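Local coordinates for protein probable fumarate reductase Ifc3 (Shewanella frigidimarina, PDB 1QO8) that catalyses the essentially one-way reduction of fumarate to succinate in vitro, using one FAD and four covalently bound haem c groups per subunit, at residues K76-C79 with N80-H83; S211-G214 with V215-L218; M426-G429 with Y430-E434. All coordinates share one frame; numbering follows the deposited sequence.

Contact 1 (K76-C79 with N80-H83); sequences KFYC and NECH. With HEM (protoporphyrin IX containing Fe), chain C.
The Y78 ring carries E81 CG over the centre of one face, a CH-pi contact 3.9 Å from the ring centroid, while the haem methyl CMC lies at its edge. The CXXCH haem-attachment motif, C79 to H83, starts here on a short 3-10 segment at Y78-C79 and runs into irregular chain. The F77 ring takes C79 CB off-centre on one face, and the N80 amide, turned 68° from the ring plane, approaches obliquely with CG 3.6 Å from F77 CD2. The first torsion of E81 (-74°) sets CG over the tyrosine; the bend at chi2 turns only the carboxylate. With an alanine at position 80, F77 CD2 would probably lose the amide carbon packed against it, leaving the ring freer to rock. H83 NE2 binds the iron at 1.9 Å, with H59 as the other axial ligand. C79 SG lies 2.4 Å from HEM CAB and C82 SG the same from HEM CAC, consistent with thioether links though too long for well-modelled ones. Backbone bonds tighten the turn: N80 N to F77 O, E81 N to Y78 O, and two donors on C79 O, C82 N at 3.2 Å and H83 N at 2.8 Å.

Contact 2 (S211-G214 with V215-L218); sequences SADG and VQWL
Helix 201-220 of the FAD-binding domain runs through this contact, and one of its turns, S211 to G214, hands its carbonyls to the next, V215 to L218, in the i to i+4 pattern of an alpha-helix. V215 N, Q216 N, W217 N and L218 N bond to the oxygens of S211, A212, D213 and G214 in that order. The shortest is W217 N to D213 O at 2.8 Å. The helix is kinked just here, where the amides of A212 and D213 lack a bond to the turn before. Q216 adds a weak side-chain bond: its first torsion (-82°) puts CG beside the backbone N, and the extended chain then carries NE2 to 3.3 Å from A212 O, which Q216 N already holds at 2.9 Å. D213 OD1 comes no nearer than 4.1 Å to Q216 NE2, the carboxylate and amide planes standing 47° apart. W217 carries its indole away from the helix, CG opposite its own N (chi1 158°), and the CD1 rim meets G214 O near the ring plane. Further out, NE1 is bonded to N135 of helix 131-143 and R553 of helix 543-563 makes a cation-pi contact, so the tryptophan ties three helices together. V215 and L218 both rest on M167 of strand 167-168, and S211 OG is held by A208 O and V170 N. At G214 the carbonyl oxygen receives L218 N at 2.9 Å and lies 3.4 Å from L218 CG.

Contact 3 (M426-G429 with Y430-E434); sequences MVRG and YDHLE. With HEM (protoporphyrin IX containing Fe), chain C.
M426 and Y430 lie side by side and point the same way, CG of the methionine 3.6 Å from Y430 CZ. M426 SD sits 5.2 Å from the ring centroid and 56° off its normal, an oblique Met-aromatic contact. The same ring has M426 O above the centre of one face, 3.7 Å from its plane, while that oxygen also accepts Y430 N within the carbonyl plane. A haem propionate oxygen, O2D, lies towards the ring edge. On another side of the helix R428 O lies over the centre of one face of the H432 ring, 3.5 Å from its plane, and accepts H432 N at 3.0 Å. L433 leaves the helix with CD2 3.6 Å from HEM C3A. Its CG sits opposite the carbonyl carbon (chi1 -60°), a turn that lays the branch against G429 O on the way to the porphyrin. Further out, Y430 OH bonds to the backbone N of S372, which by similarity binds fumarate and succinate. V427 CG2 lies 4.3 Å from Y430 CD2, and V375 of helix 374-377 backs both side chains. D431 is held by a salt bridge to K438 and a hydrogen bond to Y421 OH, while R428 NH2 reaches Y421 O. The helix ends in a Schellman motif: E434, with positive phi, is the C-prime residue, and E434 N bonds to D431 O, M435 N to Y430 O.

How the contacts relate
Contacts 1 and 3 belong to different domains yet meet at one haem: contact 1 binds its iron and probably carries its thioether links, whereas contact 3 meets it through L433 on the porphyrin, with Y430 beside a propionate. Their centres are 17 Å apart, and the side chains of H83 and L433 come within about 4 Å. Contact 2 stands apart, about 33 Å from both between centres, on the far side of the chain's centre from contact 1. Contact 1 is the more buried; contacts 2 and 3 each set two exposed residues (D213 and Q216; M426 and H432) beside buried ones. Both are helix turns in the FAD-binding part, contact 2 within a helix and contact 3 at a helix's C-terminal end, while contact 1 is a loop with a short 3-10 start.

Contact 1 (K76-C79 with N80-H83)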
ATOM      1  N   LYS A  76      -5.422  34.601 -10.515  1.00 40.45           N
ATOM      2  CA  LYS A  76      -5.746  33.676  -9.448  1.00 42.45           C
ATOM      3  C   LYS A  76      -5.851  34.469  -8.115  1.00 41.95           C
ATOM      4  O   LYS A  76      -4.880  35.041  -7.666  1.00 39.03           O
ATOM      5  CB  LYS A  76      -4.691  32.595  -9.148  1.00 41.57           C
ATOM      6  CG  LYS A  76      -4.814  31.639 -10.359  1.00 51.16           C
ATOM      7  CD  LYS A  76      -3.847  30.437 -10.269  1.00 54.69           C
ATOM      8  CE  LYS A  76      -3.577  29.965 -11.706  1.00 56.88           C
ATOM      9  NZ  LYS A  76      -2.130  29.905 -12.003  1.00 60.47           N
ATOM     10  N   PHE A  77      -7.048  34.405  -7.540  1.00 40.40           N
ATOM     11  CA  PHE A  77      -7.126  34.858  -6.125  1.00 39.67           C
ATOM     12  C   PHE A  77      -6.665  33.713  -5.301  1.00 38.82           C
ATOM     13  O   PHE A  77      -7.536  32.865  -4.898  1.00 42.57           O
ATOM     14  CB  PHE A  77      -8.609  35.238  -5.865  1.00 39.27           C
ATOM     15  CG  PHE A  77      -8.815  35.755  -4.456  1.00 40.22           C
ATOM     16  CD1 PHE A  77      -7.968  36.730  -3.928  1.00 36.83           C
ATOM     17  CD2 PHE A  77      -9.940  35.302  -3.764  1.00 39.03           C
ATOM     18  CE1 PHE A  77      -8.236  37.241  -2.655  1.00 39.43           C
ATOM     19  CE2 PHE A  77     -10.216  35.875  -2.523  1.00 39.01           C
ATOM     20  CZ  PHE A  77      -9.366  36.800  -1.990  1.00 39.76           C
ATOM     21  N   TYR A  78      -5.412  33.644  -4.880  1.00 35.59           N
ATOM     22  CA  TYR A  78      -4.906  32.330  -4.485  1.00 37.86           C
ATOM     23  C   TYR A  78      -5.548  31.922  -3.125  1.00 38.64           C
ATOM     24  O   TYR A  78      -5.492  30.754  -2.748  1.00 36.35           O
ATOM     25  CB  TYR A  78      -3.401  32.321  -4.234  1.00 36.94           C
ATOM     26  CG  TYR A  78      -2.759  30.958  -4.461  1.00 39.14           C
ATOM     27  CD1 TYR A  78      -2.306  30.565  -5.730  1.00 40.28           C
ATOM     28  CD2 TYR A  78      -2.554  30.086  -3.420  1.00 40.91           C
ATOM     29  CE1 TYR A  78      -1.715  29.298  -5.958  1.00 39.47           C
ATOM     30  CE2 TYR A  78      -1.948  28.848  -3.609  1.00 38.31           C
ATOM     31  CZ  TYR A  78      -1.498  28.488  -4.877  1.00 39.03           C
ATOM     32  OH  TYR A  78      -0.882  27.276  -5.004  1.00 41.11           O
ATOM     33  N   CYS A  79      -5.938  32.892  -2.295  1.00 39.19           N
ATOM     34  CA  CYS A  79      -6.722  32.667  -1.072  1.00 36.98           C
ATOM     35  C   CYS A  79      -7.786  31.606  -1.147  1.00 39.02           C
ATOM     36  O   CYS A  79      -7.900  30.727  -0.279  1.00 38.54           O
ATOM     37  CB  CYS A  79      -7.452  33.974  -0.657  1.00 34.08           C
ATOM     38  SG  CYS A  79      -6.144  35.272  -0.492  1.00 35.21           S
ATOM     39  N   ASN A  80      -8.563  31.671  -2.213  1.00 38.21           N
ATOM     40  CA  ASN A  80      -9.650  30.765  -2.486  1.00 39.55           C
ATOM     41  C   ASN A  80      -9.216  29.406  -2.952  1.00 39.96           C
ATOM     42  O   ASN A  80     -10.105  28.614  -3.291  1.00 44.37           O
ATOM     43  CB  ASN A  80     -10.767  31.392  -3.357  1.00 32.96           C
ATOM     44  CG  ASN A  80     -11.572  32.362  -2.444  1.00 38.58           C
ATOM     45  OD1 ASN A  80     -12.624  32.941  -2.890  1.00 37.92           O
ATOM     46  ND2 ASN A  80     -11.267  32.616  -1.171  1.00 32.35           N
ATOM     47  N   GLU A  81      -7.974  28.962  -2.910  1.00 38.83           N
ATOM     48  CA  GLU A  81      -7.636  27.561  -3.039  1.00 39.99           C
ATOM     49  C   GLU A  81      -8.008  26.795  -1.740  1.00 44.05           C
ATOM     50  O   GLU A  81      -8.061  25.573  -1.681  1.00 39.14           O
ATOM     51  CB  GLU A  81      -6.111  27.447  -3.173  1.00 40.31           C
ATOM     52  CG  GLU A  81      -5.592  27.905  -4.569  1.00 45.28           C
ATOM     53  CD  GLU A  81      -6.033  26.837  -5.561  1.00 50.97           C
ATOM     54  OE1 GLU A  81      -6.460  25.738  -5.126  1.00 53.10           O
ATOM     55  OE2 GLU A  81      -6.065  27.012  -6.784  1.00 54.22           O
ATOM     56  N   CYS A  82      -8.080  27.592  -0.661  1.00 39.94           N
ATOM     57  CA  CYS A  82      -8.405  27.107   0.651  1.00 42.60           C
ATOM     58  C   CYS A  82      -9.611  27.781   1.279  1.00 43.22           C
ATOM     59  O   CYS A  82     -10.429  27.022   1.855  1.00 43.98           O
ATOM     60  CB  CYS A  82      -7.266  27.227   1.629  1.00 40.29           C
ATOM     61  SG  CYS A  82      -5.741  26.525   0.966  1.00 37.27           S
ATOM     62  N   HIS A  83      -9.761  29.083   1.080  1.00 38.02           N
ATOM     63  CA  HIS A  83     -10.872  29.789   1.717  1.00 37.73           C
ATOM     64  C   HIS A  83     -12.006  29.957   0.737  1.00 37.15           C
ATOM     65  O   HIS A  83     -11.924  29.587  -0.448  1.00 38.77           O
ATOM     66  CB  HIS A  83     -10.488  31.139   2.265  1.00 35.28           C
ATOM     67  CG  HIS A  83      -9.360  31.215   3.247  1.00 34.50           C
ATOM     68  ND1 HIS A  83      -9.547  30.979   4.634  1.00 36.89           N
ATOM     69  CD2 HIS A  83      -8.074  31.480   3.117  1.00 34.63           C
ATOM     70  CE1 HIS A  83      -8.373  31.147   5.248  1.00 38.07           C
ATOM     71  NE2 HIS A  83      -7.376  31.440   4.332  1.00 31.43           N
TER
HETATM   72  CHA HEM C 601      -6.416  31.389   8.465  1.00 38.03           C
HETATM   73  CHB HEM C 601      -6.866  34.959   5.205  1.00 39.81           C
HETATM   74  CHC HEM C 601      -4.665  32.013   2.072  1.00 36.98           C
HETATM   75  CHD HEM C 601      -5.382  28.214   5.001  1.00 38.98           C
HETATM   76  C1A HEM C 601      -6.681  32.624   7.936  1.00 40.06           C
HETATM   77  C2A HEM C 601      -7.099  33.846   8.603  1.00 43.60           C
HETATM   78  C3A HEM C 601      -7.210  34.819   7.710  1.00 38.88           C
HETATM   79  C4A HEM C 601      -6.892  34.232   6.406  1.00 42.62           C
HETATM   80  CMA HEM C 601      -7.653  36.295   7.859  1.00 38.95           C
HETATM   81  CAA HEM C 601      -7.424  33.928  10.130  1.00 39.48           C
HETATM   82  CBA HEM C 601      -6.247  34.437  10.983  1.00 47.07           C
HETATM   83  CGA HEM C 601      -5.170  33.379  11.052  1.00 51.28           C
HETATM   84  O1A HEM C 601      -4.052  33.733  10.548  1.00 58.20           O
HETATM   85  O2A HEM C 601      -5.429  32.252  11.579  1.00 50.82           O
HETATM   86  C1B HEM C 601      -6.127  34.514   4.116  1.00 42.26           C
HETATM   87  C2B HEM C 601      -5.680  35.325   2.991  1.00 39.27           C
HETATM   88  C3B HEM C 601      -5.049  34.511   2.167  1.00 43.60           C
HETATM   89  C4B HEM C 601      -5.083  33.169   2.685  1.00 40.64           C
HETATM   90  CMB HEM C 601      -5.912  36.827   2.948  1.00 41.43           C
HETATM   91  CAB HEM C 601      -4.221  34.816   0.845  1.00 42.02           C
HETATM   92  CBB HEM C 601      -3.701  36.028   0.629  1.00 40.62           C
HETATM   93  C1C HEM C 601      -4.737  30.714   2.516  1.00 40.09           C
HETATM   94  C2C HEM C 601      -4.244  29.509   1.860  1.00 41.55           C
HETATM   95  C3C HEM C 601      -4.415  28.487   2.693  1.00 42.29           C
HETATM   96  C4C HEM C 601      -5.016  28.994   3.903  1.00 41.47           C
HETATM   97  CMC HEM C 601      -3.679  29.561   0.436  1.00 40.16           C
HETATM   98  CAC HEM C 601      -4.028  26.968   2.573  1.00 40.44           C
HETATM   99  CBC HEM C 601      -2.919  26.561   1.962  1.00 41.81           C
HETATM  100  C1D HEM C 601      -5.689  28.755   6.222  1.00 38.25           C
HETATM  101  C2D HEM C 601      -5.844  27.975   7.468  1.00 38.85           C
HETATM  102  C3D HEM C 601      -6.115  28.855   8.417  1.00 39.48           C
HETATM  103  C4D HEM C 601      -6.152  30.185   7.843  1.00 37.50           C
HETATM  104  CMD HEM C 601      -5.700  26.440   7.535  1.00 32.09           C
HETATM  105  CAD HEM C 601      -6.395  28.581   9.938  1.00 37.59           C
HETATM  106  CBD HEM C 601      -7.864  28.695  10.265  1.00 42.98           C
HETATM  107  CGD HEM C 601      -8.313  28.518  11.738  1.00 47.44           C
HETATM  108  O1D HEM C 601      -7.799  27.626  12.440  1.00 47.48           O
HETATM  109  O2D HEM C 601      -9.196  29.272  12.194  1.00 48.60           O
HETATM  110  NA  HEM C 601      -6.500  32.933   6.590  1.00 41.31           N
HETATM  111  NB  HEM C 601      -5.777  33.201   3.882  1.00 41.09           N
HETATM  112  NC  HEM C 601      -5.195  30.359   3.768  1.00 41.44           N
HETATM  113  ND  HEM C 601      -5.887  30.082   6.477  1.00 39.24           N
HETATM  114 FE   HEM C 601      -5.755  31.662   5.196  1.00 37.13          FE

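Contact 2 (S211-G214 with V215-L218)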
ATOM      1  N   SER A 211      14.470  17.114  19.873  1.00 47.82           N
ATOM      2  CA  SER A 211      13.350  18.029  19.786  1.00 49.43           C
ATOM      3  C   SER A 211      13.674  19.346  20.468  1.00 49.73           C
ATOM      4  O   SER A 211      13.377  20.347  19.797  1.00 47.95           O
ATOM      5  CB  SER A 211      12.085  17.397  20.337  1.00 48.88           C
ATOM      6  OG  SER A 211      12.143  16.947  21.677  1.00 49.80           O
ATOM      7  N   ALA A 212      14.279  19.378  21.667  1.00 48.44           N
ATOM      8  CA  ALA A 212      14.664  20.665  22.254  1.00 51.13           C
ATOM      9  C   ALA A 212      15.690  21.429  21.437  1.00 52.76           C
ATOM     10  O   ALA A 212      15.619  22.626  21.158  1.00 53.76           O
ATOM     11  CB  ALA A 212      15.300  20.434  23.661  1.00 51.36           C
ATOM     12  N   ASP A 213      16.721  20.727  20.970  1.00 55.16           N
ATOM     13  CA  ASP A 213      17.706  21.230  20.025  1.00 54.96           C
ATOM     14  C   ASP A 213      17.035  21.783  18.778  1.00 53.59           C
ATOM     15  O   ASP A 213      17.434  22.872  18.428  1.00 49.82           O
ATOM     16  CB  ASP A 213      18.669  20.119  19.603  1.00 59.72           C
ATOM     17  CG  ASP A 213      20.093  20.642  19.584  1.00 64.02           C
ATOM     18  OD1 ASP A 213      20.460  21.751  20.042  1.00 63.70           O
ATOM     19  OD2 ASP A 213      20.894  19.810  19.131  1.00 67.93           O
ATOM     20  N   GLY A 214      16.032  21.118  18.199  1.00 53.47           N
ATOM     21  CA  GLY A 214      15.306  21.729  17.084  1.00 53.63           C
ATOM     22  C   GLY A 214      14.586  23.030  17.429  1.00 53.83           C
ATOM     23  O   GLY A 214      14.572  23.911  16.568  1.00 55.16           O
ATOM     24  N   VAL A 215      13.940  23.158  18.590  1.00 50.86           N
ATOM     25  CA  VAL A 215      13.239  24.360  19.003  1.00 50.58           C
ATOM     26  C   VAL A 215      14.276  25.497  19.150  1.00 51.27           C
ATOM     27  O   VAL A 215      14.091  26.568  18.592  1.00 49.52           O
ATOM     28  CB  VAL A 215      12.471  24.187  20.323  1.00 50.34           C
ATOM     29  CG1 VAL A 215      12.021  25.536  20.950  1.00 46.40           C
ATOM     30  CG2 VAL A 215      11.229  23.275  20.116  1.00 49.17           C
ATOM     31  N   GLN A 216      15.402  25.157  19.787  1.00 52.46           N
ATOM     32  CA  GLN A 216      16.535  26.031  19.899  1.00 55.09           C
ATOM     33  C   GLN A 216      17.139  26.487  18.583  1.00 53.86           C
ATOM     34  O   GLN A 216      17.385  27.685  18.374  1.00 55.40           O
ATOM     35  CB  GLN A 216      17.655  25.334  20.672  1.00 59.91           C
ATOM     36  CG  GLN A 216      17.476  25.394  22.176  1.00 62.81           C
ATOM     37  CD  GLN A 216      18.558  24.520  22.795  1.00 67.69           C
ATOM     38  OE1 GLN A 216      19.700  24.978  22.981  1.00 72.26           O
ATOM     39  NE2 GLN A 216      18.261  23.276  23.087  1.00 67.41           N
ATOM     40  N   TRP A 217      17.314  25.531  17.686  1.00 51.01           N
ATOM     41  CA  TRP A 217      17.685  25.833  16.308  1.00 46.01           C
ATOM     42  C   TRP A 217      16.729  26.796  15.671  1.00 44.29           C
ATOM     43  O   TRP A 217      17.141  27.762  15.055  1.00 43.04           O
ATOM     44  CB  TRP A 217      17.796  24.505  15.555  1.00 48.27           C
ATOM     45  CG  TRP A 217      17.658  24.602  14.056  1.00 49.19           C
ATOM     46  CD1 TRP A 217      16.622  24.243  13.266  1.00 50.69           C
ATOM     47  CD2 TRP A 217      18.647  25.156  13.182  1.00 53.41           C
ATOM     48  NE1 TRP A 217      16.882  24.500  11.925  1.00 52.35           N
ATOM     49  CE2 TRP A 217      18.157  25.052  11.859  1.00 53.94           C
ATOM     50  CE3 TRP A 217      19.916  25.706  13.394  1.00 54.36           C
ATOM     51  CZ2 TRP A 217      18.893  25.489  10.784  1.00 52.88           C
ATOM     52  CZ3 TRP A 217      20.641  26.126  12.306  1.00 56.09           C
ATOM     53  CH2 TRP A 217      20.118  26.058  11.013  1.00 54.10           C
ATOM     54  N   LEU A 218      15.397  26.605  15.771  1.00 44.13           N
ATOM     55  CA  LEU A 218      14.504  27.604  15.143  1.00 43.38           C
ATOM     56  C   LEU A 218      14.613  28.986  15.797  1.00 46.39           C
ATOM     57  O   LEU A 218      14.470  30.012  15.103  1.00 45.12           O
ATOM     58  CB  LEU A 218      13.079  27.071  15.122  1.00 43.90           C
ATOM     59  CG  LEU A 218      12.882  25.777  14.289  1.00 42.85           C
ATOM     60  CD1 LEU A 218      11.538  25.129  14.570  1.00 42.19           C
ATOM     61  CD2 LEU A 218      13.051  26.067  12.807  1.00 42.94           C
TER

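Contact 3 (M426-G429 with Y430-E434)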
ATOM      1  N   MET A 426     -13.909  31.752  18.934  1.00 40.37           N
ATOM      2  CA  MET A 426     -13.600  30.850  17.802  1.00 43.12           C
ATOM      3  C   MET A 426     -14.637  30.832  16.725  1.00 41.62           C
ATOM      4  O   MET A 426     -14.346  31.060  15.543  1.00 41.95           O
ATOM      5  CB  MET A 426     -13.358  29.441  18.339  1.00 46.57           C
ATOM      6  CG  MET A 426     -13.236  28.381  17.251  1.00 50.84           C
ATOM      7  SD  MET A 426     -13.099  26.734  17.983  1.00 51.77           S
ATOM      8  CE  MET A 426     -11.729  26.931  19.109  1.00 53.21           C
ATOM      9  N   VAL A 427     -15.924  30.911  16.936  1.00 40.22           N
ATOM     10  CA  VAL A 427     -16.911  30.828  15.863  1.00 42.03           C
ATOM     11  C   VAL A 427     -17.083  32.197  15.248  1.00 43.06           C
ATOM     12  O   VAL A 427     -17.488  32.361  14.057  1.00 41.67           O
ATOM     13  CB  VAL A 427     -18.155  30.325  16.666  1.00 47.60           C
ATOM     14  CG1 VAL A 427     -19.421  30.902  16.155  1.00 47.46           C
ATOM     15  CG2 VAL A 427     -18.103  28.793  16.916  1.00 44.29           C
ATOM     16  N   ARG A 428     -16.837  33.247  16.037  1.00 38.59           N
ATOM     17  CA  ARG A 428     -16.790  34.616  15.481  1.00 42.82           C
ATOM     18  C   ARG A 428     -15.607  34.688  14.451  1.00 39.26           C
ATOM     19  O   ARG A 428     -15.815  35.298  13.420  1.00 40.34           O
ATOM     20  CB  ARG A 428     -16.664  35.644  16.579  1.00 44.01           C
ATOM     21  CG  ARG A 428     -16.601  37.138  16.633  1.00 50.42           C
ATOM     22  CD  ARG A 428     -17.303  37.759  17.880  1.00 54.29           C
ATOM     23  NE  ARG A 428     -17.689  36.950  19.029  1.00 52.12           N
ATOM     24  CZ  ARG A 428     -17.242  36.641  20.241  1.00 52.50           C
ATOM     25  NH1 ARG A 428     -16.133  37.065  20.886  1.00 48.92           N
ATOM     26  NH2 ARG A 428     -17.981  35.768  20.993  1.00 47.31           N
ATOM     27  N   GLY A 429     -14.519  34.043  14.717  1.00 39.42           N
ATOM     28  CA  GLY A 429     -13.378  33.919  13.755  1.00 41.21           C
ATOM     29  C   GLY A 429     -13.885  33.198  12.504  1.00 43.74           C
ATOM     30  O   GLY A 429     -13.538  33.657  11.394  1.00 41.16           O
ATOM     31  N   TYR A 430     -14.766  32.188  12.622  1.00 38.84           N
ATOM     32  CA  TYR A 430     -15.226  31.503  11.435  1.00 41.84           C
ATOM     33  C   TYR A 430     -16.048  32.500  10.596  1.00 43.39           C
ATOM     34  O   TYR A 430     -16.002  32.565   9.358  1.00 42.24           O
ATOM     35  CB  TYR A 430     -15.966  30.215  11.648  1.00 40.83           C
ATOM     36  CG  TYR A 430     -15.260  29.125  12.448  1.00 43.88           C
ATOM     37  CD1 TYR A 430     -13.888  28.965  12.324  1.00 44.69           C
ATOM     38  CD2 TYR A 430     -15.953  28.240  13.286  1.00 41.37           C
ATOM     39  CE1 TYR A 430     -13.196  28.016  13.060  1.00 45.51           C
ATOM     40  CE2 TYR A 430     -15.269  27.267  13.990  1.00 42.32           C
ATOM     41  CZ  TYR A 430     -13.933  27.148  13.898  1.00 44.68           C
ATOM     42  OH  TYR A 430     -13.169  26.204  14.567  1.00 47.08           O
ATOM     43  N   ASP A 431     -16.832  33.287  11.342  1.00 41.46           N
ATOM     44  CA  ASP A 431     -17.706  34.264  10.751  1.00 42.81           C
ATOM     45  C   ASP A 431     -16.789  35.262   9.965  1.00 42.50           C
ATOM     46  O   ASP A 431     -17.204  35.697   8.931  1.00 41.12           O
ATOM     47  CB  ASP A 431     -18.462  35.045  11.795  1.00 41.47           C
ATOM     48  CG  ASP A 431     -19.676  35.773  11.277  1.00 45.27           C
ATOM     49  OD1 ASP A 431     -20.160  35.490  10.160  1.00 47.21           O
ATOM     50  OD2 ASP A 431     -20.235  36.628  11.992  1.00 42.77           O
ATOM     51  N   HIS A 432     -15.704  35.751  10.498  1.00 44.74           N
ATOM     52  CA  HIS A 432     -14.826  36.710   9.843  1.00 49.61           C
ATOM     53  C   HIS A 432     -14.219  36.064   8.579  1.00 48.10           C
ATOM     54  O   HIS A 432     -14.058  36.717   7.577  1.00 45.84           O
ATOM     55  CB  HIS A 432     -13.579  37.069  10.680  1.00 52.72           C
ATOM     56  CG  HIS A 432     -13.869  37.855  11.903  1.00 59.79           C
ATOM     57  ND1 HIS A 432     -13.065  37.878  13.041  1.00 61.68           N
ATOM     58  CD2 HIS A 432     -14.956  38.664  12.153  1.00 61.26           C
ATOM     59  CE1 HIS A 432     -13.676  38.693  13.922  1.00 63.80           C
ATOM     60  NE2 HIS A 432     -14.807  39.190  13.407  1.00 63.78           N
ATOM     61  N   LEU A 433     -13.998  34.758   8.565  1.00 45.67           N
ATOM     62  CA  LEU A 433     -13.626  33.985   7.396  1.00 45.06           C
ATOM     63  C   LEU A 433     -14.742  33.709   6.451  1.00 44.06           C
ATOM     64  O   LEU A 433     -14.535  32.929   5.502  1.00 45.59           O
ATOM     65  CB  LEU A 433     -12.903  32.683   7.808  1.00 42.31           C
ATOM     66  CG  LEU A 433     -11.639  32.987   8.605  1.00 45.93           C
ATOM     67  CD1 LEU A 433     -10.899  31.699   9.020  1.00 42.82           C
ATOM     68  CD2 LEU A 433     -10.682  33.905   7.810  1.00 46.36           C
ATOM     69  N   GLU A 434     -15.911  34.284   6.666  1.00 40.83           N
ATOM     70  CA  GLU A 434     -17.107  34.070   5.903  1.00 41.93           C
ATOM     71  C   GLU A 434     -17.480  32.598   5.807  1.00 42.49           C
ATOM     72  O   GLU A 434     -18.213  32.205   4.884  1.00 40.51           O
ATOM     73  CB  GLU A 434     -16.991  34.707   4.474  1.00 45.36           C
ATOM     74  CG  GLU A 434     -16.604  36.193   4.507  1.00 47.09           C
ATOM     75  CD  GLU A 434     -16.360  36.752   3.105  1.00 49.89           C
ATOM     76  OE1 GLU A 434     -16.648  36.222   2.015  1.00 49.68           O
ATOM     77  OE2 GLU A 434     -15.903  37.879   2.986  1.00 53.37           O
TER
HETATM   78  CHA HEM C 601      -6.416  31.389   8.465  1.00 38.03           C
HETATM   79  CHB HEM C 601      -6.866  34.959   5.205  1.00 39.81           C
HETATM   80  CHC HEM C 601      -4.665  32.013   2.072  1.00 36.98           C
HETATM   81  CHD HEM C 601      -5.382  28.214   5.001  1.00 38.98           C
HETATM   82  C1A HEM C 601      -6.681  32.624   7.936  1.00 40.06           C
HETATM   83  C2A HEM C 601      -7.099  33.846   8.603  1.00 43.60           C
HETATM   84  C3A HEM C 601      -7.210  34.819   7.710  1.00 38.88           C
HETATM   85  C4A HEM C 601      -6.892  34.232   6.406  1.00 42.62           C
HETATM   86  CMA HEM C 601      -7.653  36.295   7.859  1.00 38.95           C
HETATM   87  CAA HEM C 601      -7.424  33.928  10.130  1.00 39.48           C
HETATM   88  CBA HEM C 601      -6.247  34.437  10.983  1.00 47.07           C
HETATM   89  CGA HEM C 601      -5.170  33.379  11.052  1.00 51.28           C
HETATM   90  O1A HEM C 601      -4.052  33.733  10.548  1.00 58.20           O
HETATM   91  O2A HEM C 601      -5.429  32.252  11.579  1.00 50.82           O
HETATM   92  C1B HEM C 601      -6.127  34.514   4.116  1.00 42.26           C
HETATM   93  C2B HEM C 601      -5.680  35.325   2.991  1.00 39.27           C
HETATM   94  C3B HEM C 601      -5.049  34.511   2.167  1.00 43.60           C
HETATM   95  C4B HEM C 601      -5.083  33.169   2.685  1.00 40.64           C
HETATM   96  CMB HEM C 601      -5.912  36.827   2.948  1.00 41.43           C
HETATM   97  CAB HEM C 601      -4.221  34.816   0.845  1.00 42.02           C
HETATM   98  CBB HEM C 601      -3.701  36.028   0.629  1.00 40.62           C
HETATM   99  C1C HEM C 601      -4.737  30.714   2.516  1.00 40.09           C
HETATM  100  C2C HEM C 601      -4.244  29.509   1.860  1.00 41.55           C
HETATM  101  C3C HEM C 601      -4.415  28.487   2.693  1.00 42.29           C
HETATM  102  C4C HEM C 601      -5.016  28.994   3.903  1.00 41.47           C
HETATM  103  CMC HEM C 601      -3.679  29.561   0.436  1.00 40.16           C
HETATM  104  CAC HEM C 601      -4.028  26.968   2.573  1.00 40.44           C
HETATM  105  CBC HEM C 601      -2.919  26.561   1.962  1.00 41.81           C
HETATM  106  C1D HEM C 601      -5.689  28.755   6.222  1.00 38.25           C
HETATM  107  C2D HEM C 601      -5.844  27.975   7.468  1.00 38.85           C
HETATM  108  C3D HEM C 601      -6.115  28.855   8.417  1.00 39.48           C
HETATM  109  C4D HEM C 601      -6.152  30.185   7.843  1.00 37.50           C
HETATM  110  CMD HEM C 601      -5.700  26.440   7.535  1.00 32.09           C
HETATM  111  CAD HEM C 601      -6.395  28.581   9.938  1.00 37.59           C
HETATM  112  CBD HEM C 601      -7.864  28.695  10.265  1.00 42.98           C
HETATM  113  CGD HEM C 601      -8.313  28.518  11.738  1.00 47.44           C
HETATM  114  O1D HEM C 601      -7.799  27.626  12.440  1.00 47.48           O
HETATM  115  O2D HEM C 601      -9.196  29.272  12.194  1.00 48.60           O
HETATM  116  NA  HEM C 601      -6.500  32.933   6.590  1.00 41.31           N
HETATM  117  NB  HEM C 601      -5.777  33.201   3.882  1.00 41.09           N
HETATM  118  NC  HEM C 601      -5.195  30.359   3.768  1.00 41.44           N
HETATM  119  ND  HEM C 601      -5.887  30.082   6.477  1.00 39.24           N
HETATM  120 FE   HEM C 601      -5.755  31.662   5.196  1.00 37.13          FE